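Local coordinates for putative sulfatase yidJ (Bacteroides fragilis, PDB 2QZU), which probably hydrolyses sulfate esters as a metal-dependent arylsulfatase of the sulfatase family, at residues K52-D57 against G285-V290; S76-G81 against S92-N97; M87-S92 against P400-K405; R241-Y246 against Y279-T284. All coordinates share one frame; numbering follows the deposited sequence.

Contact 1 (K52-D57 against G285-V290); sequences KTPHLD and GVDENV
Asp-287, on helix 267-299, pushes its carboxylate against the first turn of helix 54-61, meeting His-55 and Leu-56 in a helix-to-helix contact within the alkaline-phosphatase-like fold of sulfatases. The packing is tightest around this acid. Its CG lies anti to the backbone N (chi1 -178°), which sends the carboxylate straight out to the neighbouring helix, where each oxygen takes one backbone N-H. OD2 receives His-55 N at 2.9 Å on its syn lone pair (163° at the hydrogen), and OD1 receives Leu-56 N at 2.8 Å, also on the syn side. Two bonds thus fix the rotation of the carboxylate, and the positive end of the helix dipole would probably stabilise its negative charge. The imidazole edge adds His-55 CD2, 3.2 Å from Asp-287 OD2. On the buried flank the side chains of Leu-56 and Val-290 cross at about a right angle, CD2 to CG1 3.9 Å, and both touch Phe-310 of strand 306-311. The looser, partly exposed flank belongs to Glu-288, whose side chain leads away from helix 54-61 and bonds Tyr-242 through OE2. There Glu-288 O lies over one face of the imidazole, and Glu-288 CB comes no nearer than 4.4 Å to His-55 CD2.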
# COMPACT_ATOMS: atom_id res chain seq x y z
N LYS A 52 0.40 -15.67 -19.03
CA LYS A 52 1.05 -15.49 -20.32
C LYS A 52 2.52 -15.11 -20.19
O LYS A 52 2.84 -14.05 -19.66
CB LYS A 52 0.31 -14.43 -21.14
CG LYS A 52 -1.14 -14.80 -21.43
CD LYS A 52 -1.84 -13.72 -22.22
CE LYS A 52 -3.28 -14.11 -22.51
NZ LYS A 52 -3.36 -15.36 -23.31
N THR A 53 3.39 -15.98 -20.68
CA THR A 53 4.84 -15.77 -20.66
C THR A 53 5.41 -16.22 -22.00
O THR A 53 6.19 -17.16 -22.08
CB THR A 53 5.51 -16.60 -19.53
OG1 THR A 53 5.25 -17.99 -19.73
CG2 THR A 53 4.97 -16.18 -18.17
N PRO A 54 5.02 -15.54 -23.09
CA PRO A 54 5.53 -15.93 -24.41
C PRO A 54 7.05 -15.93 -24.58
O PRO A 54 7.59 -16.78 -25.29
CB PRO A 54 4.82 -14.95 -25.35
CG PRO A 54 4.64 -13.72 -24.50
CD PRO A 54 4.19 -14.32 -23.18
N HIS A 55 7.74 -14.99 -23.95
CA HIS A 55 9.19 -14.92 -24.09
C HIS A 55 9.92 -16.01 -23.32
O HIS A 55 10.91 -16.57 -23.81
CB HIS A 55 9.67 -13.52 -23.69
CG HIS A 55 9.10 -12.44 -24.55
ND1 HIS A 55 9.47 -12.27 -25.87
CD2 HIS A 55 8.15 -11.51 -24.30
CE1 HIS A 55 8.76 -11.29 -26.40
NE2 HIS A 55 7.95 -10.81 -25.47
N LEU A 56 9.42 -16.35 -22.14
CA LEU A 56 10.04 -17.42 -21.36
C LEU A 56 9.71 -18.75 -22.03
O LEU A 56 10.52 -19.68 -21.97
CB LEU A 56 9.53 -17.40 -19.92
CG LEU A 56 10.05 -16.23 -19.08
CD1 LEU A 56 9.42 -16.28 -17.70
CD2 LEU A 56 11.56 -16.30 -18.98
N ASP A 57 8.54 -18.85 -22.64
CA ASP A 57 8.16 -20.09 -23.33
C ASP A 57 9.13 -20.30 -24.49
O ASP A 57 9.58 -21.42 -24.74
CB ASP A 57 6.74 -20.02 -23.90
CG ASP A 57 5.67 -20.04 -22.82
OD1 ASP A 57 6.00 -20.25 -21.64
OD2 ASP A 57 4.48 -19.85 -23.17
N GLY A 285 4.66 -8.83 -17.42
CA GLY A 285 5.50 -7.66 -17.64
C GLY A 285 6.96 -8.04 -17.54
O GLY A 285 7.79 -7.60 -18.34
N VAL A 286 7.29 -8.86 -16.55
CA VAL A 286 8.67 -9.32 -16.38
C VAL A 286 9.06 -10.09 -17.64
O VAL A 286 10.14 -9.90 -18.19
CB VAL A 286 8.80 -10.22 -15.13
CG1 VAL A 286 10.08 -11.05 -15.20
CG2 VAL A 286 8.83 -9.36 -13.87
N ASP A 287 8.15 -10.95 -18.10
CA ASP A 287 8.37 -11.76 -19.29
C ASP A 287 8.75 -10.92 -20.51
O ASP A 287 9.70 -11.23 -21.22
CB ASP A 287 7.11 -12.57 -19.61
CG ASP A 287 7.28 -13.49 -20.80
OD1 ASP A 287 7.91 -14.56 -20.65
OD2 ASP A 287 6.79 -13.14 -21.90
N GLU A 288 8.01 -9.84 -20.73
CA GLU A 288 8.28 -8.97 -21.87
C GLU A 288 9.67 -8.35 -21.79
O GLU A 288 10.36 -8.23 -22.81
CB GLU A 288 7.22 -7.86 -21.95
CG GLU A 288 7.45 -6.88 -23.09
CD GLU A 288 6.23 -6.04 -23.41
OE1 GLU A 288 5.24 -6.61 -23.92
OE2 GLU A 288 6.26 -4.83 -23.14
N ASN A 289 10.10 -7.97 -20.60
CA ASN A 289 11.42 -7.38 -20.45
C ASN A 289 12.53 -8.42 -20.57
O ASN A 289 13.63 -8.11 -21.00
CB ASN A 289 11.48 -6.59 -19.15
CG ASN A 289 10.75 -5.27 -19.27
OD1 ASN A 289 11.16 -4.39 -20.02
ND2 ASN A 289 9.63 -5.13 -18.55
N VAL A 290 12.23 -9.67 -20.21
CA VAL A 290 13.21 -10.74 -20.37
C VAL A 290 13.37 -10.90 -21.88
O VAL A 290 14.47 -11.12 -22.38
CB VAL A 290 12.72 -12.07 -19.75
CG1 VAL A 290 13.61 -13.22 -20.21
CG2 VAL A 290 12.74 -11.98 -18.23

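Contact 2 (S76-G81 against S92-N97)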
# COMPACT_ATOMS: atom_id res chain seq x y z
N SER A 76 14.27 -14.23 0.69
CA SER A 76 15.19 -13.42 -0.11
C SER A 76 16.69 -13.47 0.19
O SER A 76 17.46 -14.09 -0.55
CB SER A 76 14.72 -11.96 -0.13
OG SER A 76 15.56 -11.18 -0.97
N SER A 77 17.13 -12.81 1.26
CA SER A 77 18.56 -12.80 1.57
C SER A 77 19.19 -14.18 1.72
O SER A 77 20.24 -14.45 1.13
CB SER A 77 18.82 -11.96 2.82
OG SER A 77 18.33 -10.65 2.63
N PRO A 78 18.56 -15.07 2.51
CA PRO A 78 19.13 -16.41 2.69
C PRO A 78 19.34 -17.13 1.36
O PRO A 78 20.40 -17.72 1.13
CB PRO A 78 18.10 -17.11 3.57
CG PRO A 78 17.58 -15.98 4.42
CD PRO A 78 17.40 -14.87 3.39
N ALA A 79 18.34 -17.07 0.48
CA ALA A 79 18.45 -17.73 -0.81
C ALA A 79 19.58 -17.12 -1.64
O ALA A 79 20.38 -17.85 -2.22
CB ALA A 79 17.12 -17.65 -1.57
N ARG A 80 19.63 -15.80 -1.69
CA ARG A 80 20.67 -15.11 -2.46
C ARG A 80 22.05 -15.39 -1.86
O ARG A 80 23.04 -15.50 -2.59
CB ARG A 80 20.39 -13.60 -2.49
CG ARG A 80 19.08 -13.27 -3.20
CD ARG A 80 18.55 -11.89 -2.86
NE ARG A 80 17.27 -11.63 -3.52
CZ ARG A 80 17.13 -11.34 -4.81
NH1 ARG A 80 18.19 -11.26 -5.60
NH2 ARG A 80 15.92 -11.15 -5.31
N GLY A 81 22.10 -15.52 -0.54
CA GLY A 81 23.35 -15.80 0.14
C GLY A 81 23.88 -17.17 -0.22
O GLY A 81 25.09 -17.38 -0.34
N SER A 92 26.89 -19.80 4.97
CA SER A 92 26.80 -18.55 4.23
C SER A 92 26.64 -17.38 5.20
O SER A 92 26.92 -16.23 4.85
CB SER A 92 25.59 -18.57 3.29
OG SER A 92 24.39 -18.33 4.02
N LYS A 93 26.17 -17.69 6.41
CA LYS A 93 25.94 -16.71 7.46
C LYS A 93 24.66 -15.88 7.28
O LYS A 93 24.27 -15.14 8.17
CB LYS A 93 27.15 -15.78 7.61
CG LYS A 93 28.38 -16.48 8.14
CD LYS A 93 29.57 -15.54 8.23
CE LYS A 93 30.80 -16.28 8.76
NZ LYS A 93 31.15 -17.43 7.88
N VAL A 94 24.02 -16.02 6.12
CA VAL A 94 22.79 -15.27 5.85
C VAL A 94 21.61 -16.16 6.26
O VAL A 94 20.99 -16.84 5.44
CB VAL A 94 22.68 -14.90 4.36
CG1 VAL A 94 21.53 -13.91 4.15
CG2 VAL A 94 24.00 -14.27 3.89
N THR A 95 21.31 -16.12 7.55
CA THR A 95 20.27 -16.94 8.16
C THR A 95 18.86 -16.36 8.15
O THR A 95 17.90 -17.05 8.50
CB THR A 95 20.65 -17.27 9.60
OG1 THR A 95 20.89 -16.04 10.30
CG2 THR A 95 21.92 -18.12 9.63
N GLY A 96 18.75 -15.09 7.77
CA GLY A 96 17.46 -14.43 7.71
C GLY A 96 17.59 -13.28 6.74
O GLY A 96 18.64 -13.13 6.12
N ASN A 97 16.54 -12.49 6.57
CA ASN A 97 16.60 -11.34 5.67
C ASN A 97 17.55 -10.30 6.25
O ASN A 97 17.68 -10.18 7.47
CB ASN A 97 15.23 -10.67 5.51
CG ASN A 97 14.36 -11.37 4.48
OD1 ASN A 97 13.15 -11.51 4.67
ND2 ASN A 97 14.96 -11.79 3.37
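Val-94 turns its isopropyl group to the backbone of Ser-77 and Gly-81, and Pro-78 lies against the carbonyls of Val-94 and Gly-96, joining the N-terminal part of helix 76-85 to the loop after helix 89-92. Val-94 CG1, anti to the backbone N (chi1 -170°), abuts Ser-77 O at 3.3 Å and Ser-77 CB at 3.6 Å, whereas CG2 rests on Gly-81 CA at 4.1 Å. In return Pro-78 CA makes a C-H...O contact of 3.3 Å with Val-94 O. The proline ring turns its CG and CD to Gly-96 O, with CD at 3.5 Å; that carbonyl is buried here without a polar partner. Ser-77 CB also touches Gly-96 O, and its OG bonds His-134 O and Cys-98 N. Ser-92 OG accepts from Val-94 N at 3.1 Å, an ST turn that starts the loop, and Val-94 is itself the centre of an inverse gamma turn. Along the helix, Arg-80 NE bonds Ser-76 OG, while its NH2 makes a salt bridge with Asp-36. Ser-76 also bonds His-134 and is the predicted site of conversion to 3-oxoalanine, present here as plain serine. This helix start, with its Ser-X-Pro-X-Arg sequence, is the signature motif of the sulfatase active site.

Contact 3 (M87-S92 against P400-K405)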
# COMPACT_ATOMS: atom_id res chain seq x y z
N MSE A 87 27.08 -22.16 -0.29
CA MSE A 87 27.04 -22.79 1.02
C MSE A 87 25.63 -22.76 1.58
O MSE A 87 24.84 -21.88 1.24
CB MSE A 87 27.98 -22.06 2.00
CG MSE A 87 29.44 -22.02 1.56
SE MSE A 87 30.58 -21.13 2.85
CE MSE A 87 30.83 -19.44 1.94
N TYR A 88 25.30 -23.71 2.44
CA TYR A 88 23.98 -23.72 3.03
C TYR A 88 23.95 -22.57 4.05
O TYR A 88 25.00 -22.03 4.40
CB TYR A 88 23.70 -25.13 3.58
CG TYR A 88 23.54 -26.10 2.41
CD1 TYR A 88 22.42 -26.04 1.58
CD2 TYR A 88 24.55 -27.00 2.07
CE1 TYR A 88 22.31 -26.83 0.43
CE2 TYR A 88 24.46 -27.80 0.92
CZ TYR A 88 23.33 -27.70 0.11
OH TYR A 88 23.24 -28.47 -1.04
N PRO A 89 22.76 -22.16 4.53
CA PRO A 89 22.66 -21.04 5.48
C PRO A 89 23.63 -20.84 6.64
O PRO A 89 24.12 -19.72 6.84
CB PRO A 89 21.19 -21.09 5.93
CG PRO A 89 20.81 -22.51 5.74
CD PRO A 89 21.48 -22.89 4.45
N ILE A 90 23.93 -21.88 7.41
CA ILE A 90 24.85 -21.71 8.52
C ILE A 90 26.21 -21.22 8.03
O ILE A 90 26.79 -20.29 8.60
CB ILE A 90 25.03 -23.03 9.31
CG1 ILE A 90 23.66 -23.54 9.77
CG2 ILE A 90 25.94 -22.79 10.51
CD1 ILE A 90 22.87 -22.52 10.58
N GLY A 91 26.69 -21.83 6.95
CA GLY A 91 27.98 -21.45 6.39
C GLY A 91 27.98 -20.12 5.67
O GLY A 91 28.96 -19.38 5.74
N SER A 92 26.89 -19.80 4.97
CA SER A 92 26.80 -18.55 4.23
C SER A 92 26.64 -17.38 5.20
O SER A 92 26.92 -16.23 4.85
CB SER A 92 25.59 -18.57 3.29
OG SER A 92 24.39 -18.33 4.02
N PRO A 400 17.60 -30.25 0.62
CA PRO A 400 17.24 -29.87 1.98
C PRO A 400 16.24 -28.72 2.06
O PRO A 400 15.95 -28.06 1.05
CB PRO A 400 18.58 -29.47 2.58
CG PRO A 400 19.26 -28.81 1.41
CD PRO A 400 18.95 -29.77 0.27
N TYR A 401 15.69 -28.50 3.25
CA TYR A 401 14.77 -27.40 3.52
C TYR A 401 15.29 -26.71 4.78
O TYR A 401 15.72 -27.39 5.71
CB TYR A 401 13.34 -27.87 3.77
CG TYR A 401 12.49 -26.76 4.36
CD1 TYR A 401 12.14 -25.65 3.60
CD2 TYR A 401 12.10 -26.79 5.69
CE1 TYR A 401 11.44 -24.58 4.15
CE2 TYR A 401 11.39 -25.73 6.26
CZ TYR A 401 11.07 -24.63 5.49
OH TYR A 401 10.39 -23.56 6.05
N TYR A 402 15.21 -25.39 4.82
CA TYR A 402 15.70 -24.65 5.98
C TYR A 402 14.85 -23.49 6.47
O TYR A 402 14.16 -22.82 5.70
CB TYR A 402 17.07 -24.01 5.67
CG TYR A 402 18.20 -24.95 5.43
CD1 TYR A 402 18.97 -25.44 6.50
CD2 TYR A 402 18.52 -25.37 4.14
CE1 TYR A 402 20.02 -26.32 6.28
CE2 TYR A 402 19.56 -26.26 3.91
CZ TYR A 402 20.31 -26.72 4.99
OH TYR A 402 21.33 -27.62 4.77
N PHE A 403 14.93 -23.28 7.78
CA PHE A 403 14.36 -22.14 8.46
C PHE A 403 15.26 -22.03 9.68
O PHE A 403 15.30 -22.94 10.51
CB PHE A 403 12.93 -22.26 8.95
CG PHE A 403 12.51 -21.07 9.77
CD1 PHE A 403 12.42 -19.81 9.18
CD2 PHE A 403 12.38 -21.17 11.16
CE1 PHE A 403 12.22 -18.67 9.95
CE2 PHE A 403 12.17 -20.03 11.93
CZ PHE A 403 12.09 -18.78 11.33
N VAL A 404 15.99 -20.93 9.77
CA VAL A 404 16.90 -20.71 10.89
C VAL A 404 16.49 -19.44 11.62
O VAL A 404 16.34 -18.39 11.00
CB VAL A 404 18.36 -20.54 10.40
CG1 VAL A 404 19.30 -20.34 11.59
CG2 VAL A 404 18.79 -21.74 9.58
N LYS A 405 16.29 -19.54 12.93
CA LYS A 405 15.92 -18.37 13.71
C LYS A 405 17.25 -17.62 13.84
O LYS A 405 18.18 -18.11 14.47
CB LYS A 405 15.38 -18.77 15.08
CG LYS A 405 14.77 -17.60 15.86
CD LYS A 405 14.04 -18.07 17.10
CE LYS A 405 13.46 -16.88 17.87
NZ LYS A 405 12.66 -17.33 19.04
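Apolar and aromatic packing of Tyr-88, Pro-89 and Ile-90 on Pro-400, Tyr-402 and Val-404 joins the short helix 89-92 to the C-terminal antiparallel sheet, the smaller of the two main sheets of the sulfatase fold. Strand 399-404 is an outermost strand of that sheet within the chain and pairs antiparallel with strand 412-417; its alternate residues 400, 402 and 404 face the helix. The central piece is a CH-pi contact: Pro-89 CG sits over one face of the Tyr-402 ring, 3.7 Å from the centroid and 20° off the normal, while CD covers the same ring nearer its CD2-CE2 side. Tyr-402 CG lies anti to its carbonyl carbon (chi1 -65°), which brings the ring against Pro-89. The flanking Tyr-88 ring runs nearly parallel to that of Tyr-402 (planes at 28°), but the centroids are 5.8 Å apart and the rings barely overlap. The hydroxyl end of Tyr-402 comes up to Tyr-88, OH to CB and CG 3.6 Å, and Tyr-88 CE1 meets Pro-400 CG at 3.8 Å. Trp-468 of helix 455-471 ties the two tyrosines together: its NE1 hydrogen-bonds Tyr-402 OH, satisfying this buried hydroxyl, and its ring is edge-to-face with that of Tyr-88. Val-404 is gripped more loosely, its CG2 lying 4.4 Å from Pro-89 CG and 4.3 Å from Ile-90 CD1.

Contact 4 (R241-Y246 against Y279-T284); sequences RYKEIY and YYACIT
Tyr-246, which buries more surface here than any other residue of the contact, sets its ring against Tyr-280 CB, beside the backbone of helix 267-299, and bonds Thr-284 with its hydroxyl. Tyr-280 CB stands over the centre of one ring face, 3.6 Å from the centroid and 14° off the normal, a CH-pi contact; the opposite face is covered toward its rim by CG2 of the preceding Ile-245. The ring of Tyr-280 itself turns obliquely away (planes at 48°) and carries its hydroxyl to Glu-49. At the phenol edge, in the ring plane, Thr-284 OG1 accepts from Tyr-246 OH at 2.6 Å. The same two oxygens serve Lys-52: its N-H binds Tyr-246 OH, and Thr-284 OG1 binds its carbonyl O, so a short chain of hydrogen bonds starts and ends on one residue. Both hydroxyls are thereby satisfied within a buried contact. In fold terms, segment 241-246 is packed onto the long helix 267-299 of the alkaline-phosphatase-like sulfatase domain. The two backbones come closest at Ala-281, whose small side chain lets them approach: its CB touches Tyr-242 O at 3.6 Å, and Ala-281 O meets Tyr-242 CB at 3.4 Å. Further along the helix Tyr-242 CD1 lies 4.2 Å from Thr-284 CG2. This methyl of Thr-284, anti to the backbone N while OG1 is turned to Tyr-246, also lies tip to tip with Ile-245, CG2 to CD1 at 3.8 Å.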
# COMPACT_ATOMS: atom_id res chain seq x y z
N ARG A 241 -1.08 -1.70 -18.93
CA ARG A 241 -1.20 -2.58 -20.09
C ARG A 241 -1.07 -4.06 -19.73
O ARG A 241 -1.67 -4.91 -20.37
CB ARG A 241 -0.18 -2.19 -21.17
CG ARG A 241 1.28 -2.19 -20.76
CD ARG A 241 2.15 -1.75 -21.93
NE ARG A 241 3.59 -1.82 -21.66
CZ ARG A 241 4.26 -0.97 -20.89
NH1 ARG A 241 3.63 0.04 -20.30
NH2 ARG A 241 5.56 -1.12 -20.72
N TYR A 242 -0.30 -4.36 -18.68
CA TYR A 242 -0.16 -5.75 -18.27
C TYR A 242 -1.38 -6.20 -17.47
O TYR A 242 -1.77 -7.37 -17.50
CB TYR A 242 1.13 -5.92 -17.46
CG TYR A 242 2.35 -5.56 -18.27
CD1 TYR A 242 2.66 -6.26 -19.44
CD2 TYR A 242 3.17 -4.50 -17.90
CE1 TYR A 242 3.75 -5.91 -20.22
CE2 TYR A 242 4.27 -4.14 -18.67
CZ TYR A 242 4.55 -4.85 -19.83
OH TYR A 242 5.64 -4.50 -20.58
N LYS A 243 -2.01 -5.26 -16.76
CA LYS A 243 -3.20 -5.58 -15.98
C LYS A 243 -4.37 -5.86 -16.92
O LYS A 243 -5.19 -6.75 -16.66
CB LYS A 243 -3.56 -4.43 -15.03
CG LYS A 243 -2.56 -4.18 -13.91
CD LYS A 243 -3.07 -3.09 -12.96
CE LYS A 243 -2.09 -2.80 -11.84
NZ LYS A 243 -2.62 -1.77 -10.90
N GLU A 244 -4.45 -5.10 -18.01
CA GLU A 244 -5.52 -5.25 -19.00
C GLU A 244 -5.61 -6.67 -19.54
O GLU A 244 -6.69 -7.13 -19.89
CB GLU A 244 -5.30 -4.29 -20.18
CG GLU A 244 -6.32 -3.17 -20.29
CD GLU A 244 -5.82 -1.86 -19.71
OE1 GLU A 244 -4.83 -1.32 -20.24
OE2 GLU A 244 -6.42 -1.38 -18.72
N ILE A 245 -4.47 -7.34 -19.62
CA ILE A 245 -4.42 -8.70 -20.14
C ILE A 245 -5.23 -9.68 -19.29
O ILE A 245 -5.74 -10.68 -19.81
CB ILE A 245 -2.95 -9.19 -20.23
CG1 ILE A 245 -2.20 -8.33 -21.26
CG2 ILE A 245 -2.90 -10.66 -20.63
CD1 ILE A 245 -0.71 -8.59 -21.29
N TYR A 246 -5.37 -9.40 -18.00
CA TYR A 246 -6.10 -10.28 -17.09
C TYR A 246 -7.42 -9.71 -16.58
O TYR A 246 -7.98 -10.22 -15.60
CB TYR A 246 -5.19 -10.64 -15.92
CG TYR A 246 -3.94 -11.37 -16.36
CD1 TYR A 246 -3.98 -12.73 -16.67
CD2 TYR A 246 -2.74 -10.69 -16.55
CE1 TYR A 246 -2.86 -13.40 -17.15
CE2 TYR A 246 -1.60 -11.35 -17.03
CZ TYR A 246 -1.67 -12.70 -17.33
OH TYR A 246 -0.57 -13.36 -17.81
N TYR A 279 -0.61 -10.40 -9.82
CA TYR A 279 0.59 -11.23 -9.75
C TYR A 279 0.91 -11.68 -11.18
O TYR A 279 2.06 -11.59 -11.63
CB TYR A 279 0.35 -12.46 -8.87
CG TYR A 279 1.58 -13.33 -8.67
CD1 TYR A 279 2.70 -12.84 -7.98
CD2 TYR A 279 1.62 -14.63 -9.15
CE1 TYR A 279 3.83 -13.65 -7.79
CE2 TYR A 279 2.74 -15.45 -8.96
CZ TYR A 279 3.84 -14.95 -8.28
OH TYR A 279 4.94 -15.76 -8.08
N TYR A 280 -0.11 -12.14 -11.90
CA TYR A 280 0.11 -12.57 -13.28
C TYR A 280 0.52 -11.38 -14.16
O TYR A 280 1.34 -11.54 -15.06
CB TYR A 280 -1.15 -13.23 -13.87
CG TYR A 280 -1.47 -14.62 -13.34
CD1 TYR A 280 -0.50 -15.39 -12.70
CD2 TYR A 280 -2.74 -15.17 -13.52
CE1 TYR A 280 -0.79 -16.69 -12.25
CE2 TYR A 280 -3.04 -16.46 -13.08
CZ TYR A 280 -2.06 -17.21 -12.45
OH TYR A 280 -2.36 -18.48 -12.03
N ALA A 281 -0.05 -10.21 -13.90
CA ALA A 281 0.28 -9.01 -14.67
C ALA A 281 1.78 -8.72 -14.53
O ALA A 281 2.46 -8.43 -15.52
CB ALA A 281 -0.54 -7.80 -14.19
N CYS A 282 2.28 -8.81 -13.30
CA CYS A 282 3.69 -8.58 -13.03
C CYS A 282 4.55 -9.57 -13.80
O CYS A 282 5.55 -9.19 -14.40
CB CYS A 282 3.99 -8.70 -11.54
SG CYS A 282 3.47 -7.29 -10.52
N ILE A 283 4.15 -10.84 -13.76
CA ILE A 283 4.89 -11.88 -14.45
C ILE A 283 4.94 -11.63 -15.95
O ILE A 283 5.99 -11.75 -16.57
CB ILE A 283 4.29 -13.26 -14.15
CG1 ILE A 283 4.64 -13.66 -12.71
CG2 ILE A 283 4.79 -14.29 -15.15
CD1 ILE A 283 4.08 -15.00 -12.27
N THR A 284 3.80 -11.29 -16.54
CA THR A 284 3.76 -11.02 -17.97
C THR A 284 4.65 -9.82 -18.30
O THR A 284 5.32 -9.81 -19.33
CB THR A 284 2.32 -10.80 -18.44
OG1 THR A 284 1.59 -12.02 -18.29
CG2 THR A 284 2.29 -10.38 -19.91

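Contacts 1 and 4 share helix 267-299 and adjoin each other, their centres about 11 Å apart; Lys-52 and Glu-288 of contact 1 hydrogen-bond Thr-284, Tyr-246 and Tyr-242 of contact 4. Contacts 2 and 3, centred about 8 Å apart on the other side of the chain's centre, share Ser-92 and touch through Thr-95, Pro-89 and Val-404. Contact 2 is the most central and contains the predicted modification site; contact 4 is the most peripheral, although mostly buried, and contact 1 is partly open. Chemistry follows place: a carboxylate and hydroxyls join helices in contacts 1 and 4, whereas proline, valine and aromatic packing dominates contacts 2 and 3, the latter reaching the C-terminal sheet.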